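Local coordinates for protein aerobactin synthase IucA (Klebsiella pneumoniae subsp. pneumoniae, PDB 5JM7) that probably catalyses an ATP-dependent condensation of citrate with N6-acetyl-N6-hydroxylysine, an early step in assembling the siderophore aerobactin, at residues Q48-R53 / A69-A74; A141-L146 / W259-S264; A190-H195 / L303-Q308; E208-L213 / G253-P258; A400-Y405 / A511-L516. All coordinates share one frame; numbering follows the deposited sequence.

Contact 1: Q48-R53 / A69-A74; sequences QALHFR and ARLVTA
The carbonyl oxygen of Arg70 takes the shortest polar bond between these two strands, with Arg70 O 2.8 Å from the backbone N of His51. The same oxygen also receives the CA-H of Leu50, Leu50 CA lying 3.3 Å from Arg70 O. The donor His51 N stands tilted 21° from the plane of that carbonyl. Arg70 N returns a bond to His51 O, closing one antiparallel hydrogen-bonded pair. Ala49 and Val72 form the next such pair: Val72 N reaches Ala49 O at 2.9 Å almost in line with the carbonyl, whereas Ala49 N to Val72 O is longer and more bent, with an N-H...O angle of 146°. Between them Leu50 and Leu71 make a non-hydrogen-bonded pair.

Side chains alternate between the two faces. On one, the His51 ring brings its CD2 to 3.2 Å from Val72 CG2; CG lies anti to the carbonyl carbon (chi1 -71°), which swings the imidazole over toward the neighbouring strand. Arg70 shares this face, but its guanidinium leads off to Ser77. On the other, Leu50 CD2 meets Leu71 CD1 at 4.0 Å, and Leu71 CD1 also lies 3.6 Å from CG of Gln48, whose extended chain runs beside Thr73. Phe52 CE1 touches Ala69 CB. Leu85 of helix 82-96 packs on Leu50, Phe52 and Ala69, and strands 39-43 and 77-80 flank the hairpin within its antiparallel sheet. Main-chain amides and carbonyls thus satisfy one another between the strands, while an apolar face turns to the helix and a mixed one carries His51 and Arg70 beside Ala49 and Val72.

Contact 2: A141-L146 / W259-S264; sequences AEQALL and WLPTTS. With SO4 (sulfate ion), chain B.
Glu142 OE1 is the focus of the close-packed part, accepting two bonds from Thr263. The backbone N of Thr263 donates at 3.1 Å with an N-H...O angle of 175°, meeting the oxygen nearly end-on to its C-O bond, while Thr263 OG1 donates at 3.2 Å to the syn lone pair. A bend at chi2 (-58°) folds the glutamate chain alongside Thr262, whose CB lies 3.3 Å from OE1. The other carboxylate oxygen, OE2, forms a salt bridge with Arg446, so the negative charge is probably well stabilised in this buried setting. Beyond it, Leu145 CD2 packs on Thr263 CG2 at 3.5 Å, the two side chains crossing near a right angle.

Gln143, also buried, lies over Leu260 and Pro261, its CG 4.1 Å from Leu260 CD1. The loose side is the far end, where the partly exposed Ser264 leaves the 141-146 segment altogether and turns to a sulfate ion, probably from the crystallisation liquor, which is also bound by Ser267, Lys278 and Arg349. A carboxylate on the last residue of helix 138-142 thereby holds the turn leaving strand 258-261, next to an anion site of the IucA/IucC fold; in this family of NTP-dependent synthetases, such a site is consistent with phosphate binding.

Contact 3: A190-H195 / L303-Q308; sequences AGESLH and LARLAQ
Ala304 is the first residue of the 303-308 segment to meet the 190-195 segment: its CB touches CD1 of Leu194 at 3.5 Å. The leucine reaches it with CG anti to the carbonyl carbon and the chain beyond extended, placing one methyl on the helix surface and the other, CD2, 4.0 Å from NE of Arg305.

Arg305 comes next, extended from CG to NE, reaching out from the helix and back toward Glu192. Its NH2 makes a salt bridge of 3.0 Å with Glu192 OE2, the oxygen lying close to the guanidinium plane. Seen from the carboxylate, the nitrogen comes to the syn side of OE2 but 31° out of plane, and the two flat groups are 24° apart. The second oxygen, Glu192 OE1, is held by Trp330 NE1. These bonds join the end of strand 189-193, an antiparallel neighbour of strand 329-334 in the branched sheet of the IucA/IucC region, to the C-terminal turn of helix 294-306, with Met301 of that helix also packing on Glu192 and Leu194.

Gln308, just past the helix, bends at chi2 and faces the exposed ring of His195 from the opposite direction. Its OE1 lies 3.4 Å from His195 CE1 at the edge of the imidazole, with ring and amide planes 69° apart.

Contact 4: E208-L213 / G253-P258; sequences ENAPQL and GEAGAP
A single backbone hydrogen bond and a small, mainly apolar patch join the C-terminal end of helix 198-209 to the corner where strand 249-255 gives way to strand 258-261. Asn209 O accepts from Ala257 N at 2.8 Å, the donor lying in the carbonyl plane with an N-H...O angle of 153°. The same oxygen touches the CA of Gly256 at 3.0 Å. That approach is so close because Gly256 has no side chain on the side facing the helix; its backbone angles, with positive phi, also suit glycine.

Ala255 points toward the 3-10 turn that follows the helix. Its CB rests 4.1 Å from Leu213 CD1 and 3.5 Å from Gln212 NE2, which reaches it because the glutamine chain bends back at chi2 (-81°). Ala210 CB adds a looser methyl contact with Ala255 CB at 4.4 Å. Trp181 packs on both Ala210 and Leu213 and donates to Ala255 O, linking the contact to strand 177-185. On the outer side, Pro211 packs against Arg274 of the second subunit. A helix-terminal carbonyl thus pins a sharp glycine-containing corner between two beta sheets of the IucA/IucC region.

Contact 5: A400-Y405 / A511-L516; sequences AWVDAY and ARVRTL
Val402 is the first residue of the 400-405 segment to touch the neighbouring helix, and it does so through one methyl. CG1, anti to the backbone N, lies 3.9 Å from CG2 of Val513, the side chains crossing at about a right angle, and 4.0 Å from CB of Arg512. Leu498 of helix 475-500 also packs on Val402, while Val513 touches Thr491 of that helix, so this side of the interface is buried against a third helix.

Asp403 follows, its carboxylate directed to the more exposed flank. There it makes a salt bridge with Arg512: OD2 stands 2.8 Å from NH1, and OD1 is only slightly farther, at 3.0 Å, so that one nitrogen faces both oxygens. The carboxylate meets the edge of the guanidinium, the planes 28° apart. A bend of the arginine chain at chi2 (-57°) brings NH1 back across the gap. Asp403 OD1 also borders Leu516 CD1 at 3.6 Å, which places a methyl beside the ion pair.

The axes of the two short segments approach to 9.8 Å, with 32° between their directions. An apolar inner side and a charged outer rim mark this as helix-helix packing within the largely helical FhuF-like region.

Overall arrangement
Contacts 2, 3 and 4 all belong to the IucA/IucC region, whereas contact 5 belongs to the FhuF-like region and contact 1 to the small N-terminal sheet. Contact 4 runs directly into contact 2: strands 249-255 and 258-261 are consecutive, and Trp259 CZ2 packs 3.5 Å from Asn209 OD1. Contacts 2 and 3 reach the same branched sheet with centres about 26 Å apart, and their segments alternate along the chain. Contact 2, its centre about 11 Å from that of the chain and beside the sulfate, is the central one. Contacts 1 and 4 lie on opposite sides of the chain's centre, about 57 Å apart between centres, while contact 5 comes within about 11 Å of contact 2 between nearest atoms.

Contact 1: Q48-R53 / A69-A74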
# COMPACT_ATOMS: atom_id res chain seq x y z
N GLN A 48 -45.84 -38.24 21.84
CA GLN A 48 -44.44 -37.85 21.95
C GLN A 48 -44.18 -36.65 21.04
O GLN A 48 -44.67 -36.60 19.93
CB GLN A 48 -43.56 -39.04 21.56
CG GLN A 48 -42.21 -39.11 22.23
CD GLN A 48 -41.39 -40.32 21.82
OE1 GLN A 48 -41.53 -40.84 20.73
NE2 GLN A 48 -40.52 -40.76 22.69
N ALA A 49 -43.38 -35.70 21.49
CA ALA A 49 -43.14 -34.53 20.64
C ALA A 49 -41.89 -33.79 21.09
O ALA A 49 -41.53 -33.78 22.27
CB ALA A 49 -44.35 -33.58 20.66
N LEU A 50 -41.22 -33.16 20.12
CA LEU A 50 -40.04 -32.34 20.37
C LEU A 50 -40.44 -30.90 20.63
O LEU A 50 -41.24 -30.32 19.88
CB LEU A 50 -39.09 -32.41 19.18
CG LEU A 50 -38.36 -33.74 18.99
CD1 LEU A 50 -37.62 -33.74 17.67
CD2 LEU A 50 -37.39 -33.97 20.15
N HIS A 51 -39.88 -30.31 21.68
CA HIS A 51 -40.14 -28.93 22.05
C HIS A 51 -38.88 -28.10 21.85
O HIS A 51 -37.79 -28.53 22.25
CB HIS A 51 -40.61 -28.84 23.51
CG HIS A 51 -41.98 -29.39 23.75
ND1 HIS A 51 -43.10 -28.60 23.85
CD2 HIS A 51 -42.42 -30.67 23.79
CE1 HIS A 51 -44.16 -29.36 24.03
NE2 HIS A 51 -43.78 -30.62 24.00
N PHE A 52 -39.01 -26.92 21.25
CA PHE A 52 -37.88 -26.05 21.02
C PHE A 52 -38.22 -24.69 21.61
O PHE A 52 -39.17 -24.04 21.15
CB PHE A 52 -37.57 -25.90 19.53
CG PHE A 52 -37.22 -27.19 18.81
CD1 PHE A 52 -36.00 -27.81 18.98
CD2 PHE A 52 -38.15 -27.78 17.93
CE1 PHE A 52 -35.68 -28.98 18.27
CE2 PHE A 52 -37.84 -28.95 17.25
CZ PHE A 52 -36.60 -29.55 17.42
N ARG A 53 -37.46 -24.23 22.60
CA ARG A 53 -37.56 -22.84 23.01
C ARG A 53 -37.16 -21.94 21.84
O ARG A 53 -36.11 -22.15 21.20
CB ARG A 53 -36.66 -22.57 24.22
N ALA A 69 -32.90 -29.00 22.57
CA ALA A 69 -34.25 -29.48 22.37
C ALA A 69 -34.66 -30.38 23.53
O ALA A 69 -33.83 -30.96 24.23
CB ALA A 69 -34.35 -30.26 21.06
N ARG A 70 -35.96 -30.52 23.71
CA ARG A 70 -36.49 -31.41 24.73
C ARG A 70 -37.48 -32.37 24.09
O ARG A 70 -38.14 -32.04 23.10
CB ARG A 70 -37.15 -30.61 25.87
CG ARG A 70 -36.17 -29.75 26.65
CD ARG A 70 -36.85 -29.01 27.78
NE ARG A 70 -37.36 -29.95 28.78
CZ ARG A 70 -36.63 -30.50 29.75
NH1 ARG A 70 -35.34 -30.19 29.86
NH2 ARG A 70 -37.19 -31.34 30.61
N LEU A 71 -37.56 -33.57 24.66
CA LEU A 71 -38.52 -34.58 24.24
C LEU A 71 -39.56 -34.74 25.35
O LEU A 71 -39.20 -34.99 26.50
CB LEU A 71 -37.81 -35.90 23.93
CG LEU A 71 -38.62 -37.11 23.49
CD1 LEU A 71 -39.39 -36.80 22.20
CD2 LEU A 71 -37.70 -38.29 23.27
N VAL A 72 -40.83 -34.57 25.01
CA VAL A 72 -41.92 -34.65 25.98
C VAL A 72 -42.71 -35.93 25.73
O VAL A 72 -43.26 -36.12 24.64
CB VAL A 72 -42.83 -33.43 25.92
CG1 VAL A 72 -44.10 -33.72 26.68
CG2 VAL A 72 -42.13 -32.26 26.56
N THR A 73 -42.76 -36.79 26.74
CA THR A 73 -43.48 -38.05 26.72
C THR A 73 -44.61 -37.99 27.75
O THR A 73 -44.81 -36.98 28.43
CB THR A 73 -42.55 -39.23 27.01
OG1 THR A 73 -41.96 -39.06 28.30
CG2 THR A 73 -41.45 -39.30 25.98
N ALA A 74 -45.35 -39.10 27.85
CA ALA A 74 -46.40 -39.19 28.87
C ALA A 74 -45.82 -39.15 30.28
O ALA A 74 -46.50 -38.72 31.22
CB ALA A 74 -47.22 -40.46 28.65

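Contact 2: A141-L146 / W259-S264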
# COMPACT_ATOMS: atom_id res chain seq x y z
N ALA A 141 -14.52 -12.19 2.25
CA ALA A 141 -15.95 -12.55 2.24
C ALA A 141 -16.17 -13.97 1.71
O ALA A 141 -17.00 -14.71 2.25
CB ALA A 141 -16.77 -11.54 1.42
N GLU A 142 -15.44 -14.37 0.65
CA GLU A 142 -15.59 -15.71 0.10
C GLU A 142 -15.28 -16.80 1.13
O GLU A 142 -15.91 -17.86 1.15
CB GLU A 142 -14.68 -15.89 -1.13
CG GLU A 142 -15.13 -15.11 -2.33
CD GLU A 142 -16.54 -15.49 -2.74
OE1 GLU A 142 -16.86 -16.71 -2.73
OE2 GLU A 142 -17.35 -14.57 -3.05
N GLN A 143 -14.31 -16.55 1.98
CA GLN A 143 -13.91 -17.53 2.96
C GLN A 143 -14.50 -17.39 4.33
O GLN A 143 -14.11 -18.08 5.22
CB GLN A 143 -12.40 -17.60 3.06
CG GLN A 143 -11.73 -17.81 1.73
CD GLN A 143 -10.29 -18.15 1.88
OE1 GLN A 143 -9.81 -19.05 1.26
NE2 GLN A 143 -9.59 -17.42 2.69
N ALA A 144 -15.44 -16.48 4.49
CA ALA A 144 -16.10 -16.29 5.77
C ALA A 144 -17.31 -17.19 5.93
O ALA A 144 -17.94 -17.16 7.00
CB ALA A 144 -16.52 -14.83 5.94
N LEU A 145 -17.62 -18.00 4.92
CA LEU A 145 -18.84 -18.80 4.87
C LEU A 145 -18.61 -20.15 5.54
O LEU A 145 -17.88 -20.99 5.01
CB LEU A 145 -19.27 -19.00 3.42
CG LEU A 145 -20.54 -19.84 3.25
CD1 LEU A 145 -21.74 -19.10 3.84
CD2 LEU A 145 -20.79 -20.18 1.78
N LEU A 146 -19.26 -20.37 6.68
CA LEU A 146 -19.13 -21.63 7.41
C LEU A 146 -20.27 -22.60 7.14
O LEU A 146 -20.04 -23.81 7.06
CB LEU A 146 -19.03 -21.36 8.91
CG LEU A 146 -17.74 -20.65 9.38
CD1 LEU A 146 -17.82 -20.34 10.87
CD2 LEU A 146 -16.50 -21.47 9.08
N TRP A 259 -3.66 -19.22 -4.83
CA TRP A 259 -5.07 -19.22 -5.16
C TRP A 259 -5.85 -19.61 -3.92
O TRP A 259 -5.40 -20.47 -3.15
CB TRP A 259 -5.37 -20.22 -6.27
CG TRP A 259 -4.86 -19.78 -7.59
CD1 TRP A 259 -3.59 -19.97 -8.08
CD2 TRP A 259 -5.60 -19.11 -8.61
NE1 TRP A 259 -3.50 -19.42 -9.33
CE2 TRP A 259 -4.71 -18.89 -9.69
CE3 TRP A 259 -6.93 -18.66 -8.72
CZ2 TRP A 259 -5.10 -18.24 -10.86
CZ3 TRP A 259 -7.31 -18.00 -9.88
CH2 TRP A 259 -6.40 -17.81 -10.93
N LEU A 260 -7.00 -19.00 -3.71
CA LEU A 260 -7.78 -19.45 -2.57
C LEU A 260 -9.17 -19.90 -3.01
O LEU A 260 -9.80 -19.26 -3.86
CB LEU A 260 -7.87 -18.35 -1.51
CG LEU A 260 -8.36 -16.95 -1.84
CD1 LEU A 260 -9.89 -16.87 -1.85
CD2 LEU A 260 -7.76 -15.92 -0.88
N PRO A 261 -9.65 -21.02 -2.47
CA PRO A 261 -10.99 -21.48 -2.82
C PRO A 261 -12.05 -20.51 -2.32
O PRO A 261 -11.94 -19.93 -1.24
CB PRO A 261 -11.09 -22.84 -2.13
CG PRO A 261 -10.14 -22.76 -1.00
CD PRO A 261 -9.01 -21.86 -1.44
N THR A 262 -13.08 -20.31 -3.15
CA THR A 262 -14.21 -19.44 -2.86
C THR A 262 -15.36 -20.30 -2.33
O THR A 262 -15.18 -21.49 -2.04
CB THR A 262 -14.62 -18.67 -4.10
OG1 THR A 262 -15.10 -19.58 -5.09
CG2 THR A 262 -13.43 -17.92 -4.65
N THR A 263 -16.55 -19.70 -2.17
CA THR A 263 -17.70 -20.43 -1.64
C THR A 263 -17.98 -21.70 -2.42
O THR A 263 -18.45 -22.69 -1.86
CB THR A 263 -18.96 -19.53 -1.62
OG1 THR A 263 -19.18 -18.97 -2.92
CG2 THR A 263 -18.85 -18.41 -0.59
N SER A 264 -17.67 -21.71 -3.72
CA SER A 264 -17.95 -22.87 -4.56
C SER A 264 -16.92 -23.99 -4.37
O SER A 264 -17.24 -25.16 -4.64
CB SER A 264 -17.97 -22.42 -6.03
OG SER A 264 -18.14 -23.50 -6.91
S SO4 B . -19.41 -21.00 -8.94
O1 SO4 B . -20.70 -20.94 -8.30
O2 SO4 B . -19.51 -20.51 -10.27
O3 SO4 B . -18.51 -20.14 -8.22
O4 SO4 B . -18.93 -22.35 -8.94

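Contact 3: A190-H195 / L303-Q308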
# COMPACT_ATOMS: atom_id res chain seq x y z
N ALA A 190 -8.21 -29.06 -25.94
CA ALA A 190 -9.41 -28.51 -26.53
C ALA A 190 -9.86 -27.33 -25.69
O ALA A 190 -9.56 -27.25 -24.49
CB ALA A 190 -10.55 -29.54 -26.62
N GLY A 191 -10.60 -26.42 -26.31
CA GLY A 191 -11.11 -25.28 -25.58
C GLY A 191 -11.30 -24.10 -26.50
O GLY A 191 -11.19 -24.20 -27.73
N GLU A 192 -11.73 -23.00 -25.91
CA GLU A 192 -12.04 -21.78 -26.62
C GLU A 192 -11.80 -20.57 -25.78
O GLU A 192 -11.70 -20.64 -24.58
CB GLU A 192 -13.53 -21.67 -26.92
CG GLU A 192 -14.20 -22.74 -27.73
CD GLU A 192 -15.66 -22.41 -27.98
OE1 GLU A 192 -16.50 -22.97 -27.27
OE2 GLU A 192 -15.95 -21.59 -28.85
N SER A 193 -11.73 -19.44 -26.43
CA SER A 193 -11.58 -18.18 -25.73
C SER A 193 -12.02 -17.03 -26.61
O SER A 193 -11.87 -17.07 -27.84
CB SER A 193 -10.13 -17.95 -25.30
OG SER A 193 -9.98 -16.62 -24.87
N LEU A 194 -12.52 -15.97 -25.97
CA LEU A 194 -12.87 -14.73 -26.65
C LEU A 194 -11.75 -13.71 -26.50
O LEU A 194 -10.97 -13.76 -25.54
CB LEU A 194 -14.18 -14.13 -26.12
CG LEU A 194 -15.44 -14.98 -26.38
CD1 LEU A 194 -16.70 -14.25 -25.89
CD2 LEU A 194 -15.57 -15.34 -27.84
N HIS A 195 -11.68 -12.74 -27.40
CA HIS A 195 -10.71 -11.62 -27.37
C HIS A 195 -9.32 -12.11 -27.67
O HIS A 195 -8.73 -11.73 -28.65
CB HIS A 195 -10.87 -10.83 -26.09
CG HIS A 195 -12.30 -10.54 -25.76
ND1 HIS A 195 -13.04 -9.61 -26.45
CD2 HIS A 195 -13.12 -11.09 -24.86
CE1 HIS A 195 -14.26 -9.59 -25.96
NE2 HIS A 195 -14.34 -10.48 -25.00
N LEU A 303 -23.32 -16.67 -23.36
CA LEU A 303 -23.60 -15.41 -22.70
C LEU A 303 -22.47 -14.42 -22.96
O LEU A 303 -22.72 -13.23 -23.18
CB LEU A 303 -23.81 -15.64 -21.21
CG LEU A 303 -24.20 -14.40 -20.42
CD1 LEU A 303 -25.51 -13.89 -20.96
CD2 LEU A 303 -24.35 -14.80 -18.96
N ALA A 304 -21.22 -14.91 -23.00
CA ALA A 304 -20.09 -14.04 -23.33
C ALA A 304 -20.21 -13.49 -24.75
O ALA A 304 -20.02 -12.30 -24.98
CB ALA A 304 -18.77 -14.80 -23.14
N ARG A 305 -20.55 -14.35 -25.72
CA ARG A 305 -20.77 -13.82 -27.07
C ARG A 305 -21.99 -12.93 -27.13
O ARG A 305 -22.02 -11.97 -27.91
CB ARG A 305 -20.93 -14.92 -28.12
CG ARG A 305 -19.66 -15.68 -28.38
CD ARG A 305 -19.78 -16.61 -29.56
NE ARG A 305 -18.49 -17.23 -29.78
CZ ARG A 305 -18.11 -18.38 -29.25
NH1 ARG A 305 -18.97 -19.08 -28.53
NH2 ARG A 305 -16.90 -18.85 -29.49
N LEU A 306 -23.01 -13.23 -26.32
CA LEU A 306 -24.17 -12.36 -26.31
C LEU A 306 -23.82 -11.00 -25.71
O LEU A 306 -24.39 -9.98 -26.13
CB LEU A 306 -25.31 -13.02 -25.52
CG LEU A 306 -26.60 -12.24 -25.61
CD1 LEU A 306 -27.06 -12.29 -27.06
CD2 LEU A 306 -27.64 -12.82 -24.66
N ALA A 307 -22.87 -10.97 -24.77
CA ALA A 307 -22.45 -9.71 -24.17
C ALA A 307 -21.67 -8.81 -25.12
O ALA A 307 -21.39 -7.66 -24.76
CB ALA A 307 -21.65 -9.95 -22.88
N GLN A 308 -21.36 -9.25 -26.34
CA GLN A 308 -20.73 -8.38 -27.32
C GLN A 308 -21.73 -7.62 -28.18
O GLN A 308 -21.30 -6.78 -28.99
CB GLN A 308 -19.82 -9.18 -28.27
CG GLN A 308 -18.73 -9.96 -27.60
CD GLN A 308 -17.80 -9.08 -26.78
OE1 GLN A 308 -17.04 -8.28 -27.33
NE2 GLN A 308 -17.78 -9.29 -25.46

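Contact 4: E208-L213 / G253-P258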
# COMPACT_ATOMS: atom_id res chain seq x y z
N GLU A 208 0.94 -14.69 -16.06
CA GLU A 208 0.55 -13.98 -14.85
C GLU A 208 0.74 -14.82 -13.60
O GLU A 208 1.16 -14.31 -12.56
CB GLU A 208 -0.90 -13.51 -14.94
CG GLU A 208 -1.15 -12.42 -15.94
CD GLU A 208 -2.62 -12.00 -16.03
OE1 GLU A 208 -3.51 -12.65 -15.42
OE2 GLU A 208 -2.88 -11.01 -16.75
N ASN A 209 0.42 -16.12 -13.66
CA ASN A 209 0.33 -16.90 -12.43
C ASN A 209 1.49 -17.86 -12.17
O ASN A 209 1.70 -18.25 -11.01
CB ASN A 209 -0.98 -17.69 -12.41
CG ASN A 209 -2.17 -16.78 -12.35
OD1 ASN A 209 -2.40 -16.12 -11.34
ND2 ASN A 209 -2.94 -16.73 -13.44
N ALA A 210 2.24 -18.27 -13.19
CA ALA A 210 3.44 -19.06 -12.95
C ALA A 210 4.49 -18.74 -14.00
O ALA A 210 4.86 -19.62 -14.79
CB ALA A 210 3.11 -20.56 -12.96
N PRO A 211 4.98 -17.50 -14.06
CA PRO A 211 5.94 -17.14 -15.11
C PRO A 211 7.18 -18.03 -15.14
O PRO A 211 7.77 -18.22 -16.22
CB PRO A 211 6.30 -15.68 -14.77
CG PRO A 211 5.97 -15.54 -13.29
CD PRO A 211 4.75 -16.39 -13.12
N GLN A 212 7.57 -18.62 -14.02
CA GLN A 212 8.79 -19.41 -14.03
C GLN A 212 8.64 -20.71 -14.81
O GLN A 212 9.65 -21.36 -15.11
CB GLN A 212 9.28 -19.68 -12.60
CG GLN A 212 8.48 -20.66 -11.71
CD GLN A 212 7.23 -20.07 -11.01
OE1 GLN A 212 6.70 -18.99 -11.36
NE2 GLN A 212 6.81 -20.75 -9.93
N LEU A 213 7.42 -21.10 -15.18
CA LEU A 213 7.24 -22.23 -16.08
C LEU A 213 7.27 -21.82 -17.55
O LEU A 213 7.13 -22.69 -18.41
CB LEU A 213 5.91 -22.92 -15.79
CG LEU A 213 5.68 -23.47 -14.38
CD1 LEU A 213 4.33 -24.17 -14.33
CD2 LEU A 213 6.81 -24.36 -13.87
N GLY A 253 4.37 -30.16 -11.81
CA GLY A 253 4.16 -29.93 -10.38
C GLY A 253 3.40 -28.65 -10.09
O GLY A 253 2.81 -28.03 -10.96
N GLU A 254 3.44 -28.24 -8.82
CA GLU A 254 2.73 -27.05 -8.37
C GLU A 254 3.65 -25.85 -8.48
O GLU A 254 4.82 -25.93 -8.12
CB GLU A 254 2.25 -27.20 -6.93
CG GLU A 254 1.29 -28.36 -6.72
CD GLU A 254 0.81 -28.49 -5.28
OE1 GLU A 254 1.29 -27.72 -4.40
OE2 GLU A 254 -0.01 -29.39 -5.01
N ALA A 255 3.12 -24.73 -8.96
CA ALA A 255 3.95 -23.54 -9.09
C ALA A 255 3.09 -22.29 -9.14
O ALA A 255 1.98 -22.33 -9.66
CB ALA A 255 4.83 -23.61 -10.34
N GLY A 256 3.61 -21.19 -8.60
CA GLY A 256 3.08 -19.88 -8.91
C GLY A 256 2.34 -19.15 -7.81
O GLY A 256 2.58 -19.36 -6.61
N ALA A 257 1.46 -18.25 -8.22
CA ALA A 257 0.78 -17.37 -7.28
C ALA A 257 -0.18 -18.16 -6.39
O ALA A 257 -0.62 -19.26 -6.75
CB ALA A 257 0.03 -16.29 -8.04
N PRO A 258 -0.47 -17.66 -5.19
CA PRO A 258 -1.46 -18.35 -4.33
C PRO A 258 -2.89 -18.14 -4.83
O PRO A 258 -3.29 -17.02 -5.17
CB PRO A 258 -1.26 -17.68 -2.97
CG PRO A 258 -0.80 -16.28 -3.33
CD PRO A 258 0.13 -16.49 -4.53

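Contact 5: A400-Y405 / A511-L516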
# COMPACT_ATOMS: atom_id res chain seq x y z
N ALA A 400 -31.71 2.12 4.89
CA ALA A 400 -30.89 2.60 3.78
C ALA A 400 -30.24 1.44 3.02
O ALA A 400 -30.10 1.50 1.80
CB ALA A 400 -29.83 3.56 4.29
N TRP A 401 -29.86 0.37 3.74
CA TRP A 401 -29.16 -0.74 3.10
C TRP A 401 -30.14 -1.60 2.31
O TRP A 401 -29.82 -2.07 1.22
CB TRP A 401 -28.47 -1.60 4.15
CG TRP A 401 -27.31 -2.47 3.67
CD1 TRP A 401 -25.98 -2.17 3.82
CD2 TRP A 401 -27.37 -3.68 2.90
NE1 TRP A 401 -25.21 -3.16 3.27
CE2 TRP A 401 -26.03 -4.10 2.69
CE3 TRP A 401 -28.42 -4.48 2.40
CZ2 TRP A 401 -25.70 -5.27 1.99
CZ3 TRP A 401 -28.10 -5.64 1.71
CH2 TRP A 401 -26.73 -6.03 1.51
N VAL A 402 -31.35 -1.82 2.86
CA VAL A 402 -32.41 -2.53 2.14
C VAL A 402 -32.81 -1.78 0.87
O VAL A 402 -32.98 -2.39 -0.19
CB VAL A 402 -33.63 -2.77 3.05
CG1 VAL A 402 -34.87 -3.26 2.22
CG2 VAL A 402 -33.31 -3.78 4.12
N ASP A 403 -32.97 -0.46 0.97
CA ASP A 403 -33.38 0.33 -0.18
C ASP A 403 -32.33 0.31 -1.29
O ASP A 403 -32.66 0.18 -2.48
CB ASP A 403 -33.66 1.78 0.23
CG ASP A 403 -34.92 1.94 1.10
OD1 ASP A 403 -35.72 0.99 1.24
OD2 ASP A 403 -35.11 3.06 1.62
N ALA A 404 -31.05 0.42 -0.92
CA ALA A 404 -30.00 0.40 -1.94
C ALA A 404 -29.84 -1.00 -2.53
O ALA A 404 -29.63 -1.15 -3.74
CB ALA A 404 -28.68 0.88 -1.34
N TYR A 405 -29.97 -2.04 -1.69
CA TYR A 405 -30.01 -3.41 -2.19
C TYR A 405 -31.05 -3.57 -3.31
O TYR A 405 -30.75 -4.13 -4.37
CB TYR A 405 -30.30 -4.37 -1.03
CG TYR A 405 -30.52 -5.79 -1.47
CD1 TYR A 405 -29.45 -6.67 -1.68
CD2 TYR A 405 -31.82 -6.26 -1.70
CE1 TYR A 405 -29.68 -7.99 -2.10
CE2 TYR A 405 -32.05 -7.56 -2.12
CZ TYR A 405 -30.99 -8.42 -2.32
OH TYR A 405 -31.26 -9.70 -2.74
N ALA A 511 -42.08 -4.76 3.62
CA ALA A 511 -42.91 -3.70 3.04
C ALA A 511 -42.06 -2.70 2.26
O ALA A 511 -42.52 -2.17 1.23
CB ALA A 511 -43.71 -3.00 4.14
N ARG A 512 -40.84 -2.39 2.74
CA ARG A 512 -39.89 -1.63 1.93
C ARG A 512 -39.75 -2.25 0.56
O ARG A 512 -39.94 -1.60 -0.47
CB ARG A 512 -38.50 -1.57 2.58
CG ARG A 512 -38.35 -0.89 3.91
CD ARG A 512 -38.86 0.46 3.69
NE ARG A 512 -38.64 1.42 4.75
CZ ARG A 512 -37.65 2.30 4.74
NH1 ARG A 512 -36.83 2.34 3.70
NH2 ARG A 512 -37.56 3.17 5.71
N VAL A 513 -39.40 -3.54 0.53
CA VAL A 513 -39.12 -4.22 -0.73
C VAL A 513 -40.35 -4.21 -1.64
O VAL A 513 -40.26 -3.90 -2.83
CB VAL A 513 -38.64 -5.66 -0.44
CG1 VAL A 513 -38.45 -6.42 -1.73
CG2 VAL A 513 -37.34 -5.62 0.39
N ARG A 514 -41.53 -4.54 -1.08
CA ARG A 514 -42.78 -4.53 -1.85
C ARG A 514 -43.02 -3.20 -2.55
O ARG A 514 -43.37 -3.18 -3.73
CB ARG A 514 -43.95 -4.85 -0.92
CG ARG A 514 -45.31 -4.74 -1.56
CD ARG A 514 -46.38 -5.12 -0.52
NE ARG A 514 -46.25 -4.28 0.67
CZ ARG A 514 -46.73 -3.04 0.78
NH1 ARG A 514 -47.41 -2.51 -0.23
NH2 ARG A 514 -46.54 -2.36 1.90
N THR A 515 -42.80 -2.09 -1.85
CA THR A 515 -43.03 -0.78 -2.46
C THR A 515 -42.04 -0.51 -3.59
O THR A 515 -42.43 -0.04 -4.67
CB THR A 515 -42.94 0.31 -1.38
OG1 THR A 515 -43.97 0.08 -0.40
CG2 THR A 515 -43.12 1.71 -1.96
N LEU A 516 -40.76 -0.84 -3.39
CA LEU A 516 -39.76 -0.60 -4.44
C LEU A 516 -39.96 -1.53 -5.64
O LEU A 516 -39.67 -1.13 -6.78
CB LEU A 516 -38.36 -0.71 -3.83
CG LEU A 516 -38.07 0.42 -2.83
CD1 LEU A 516 -36.77 0.19 -2.06
CD2 LEU A 516 -38.01 1.77 -3.57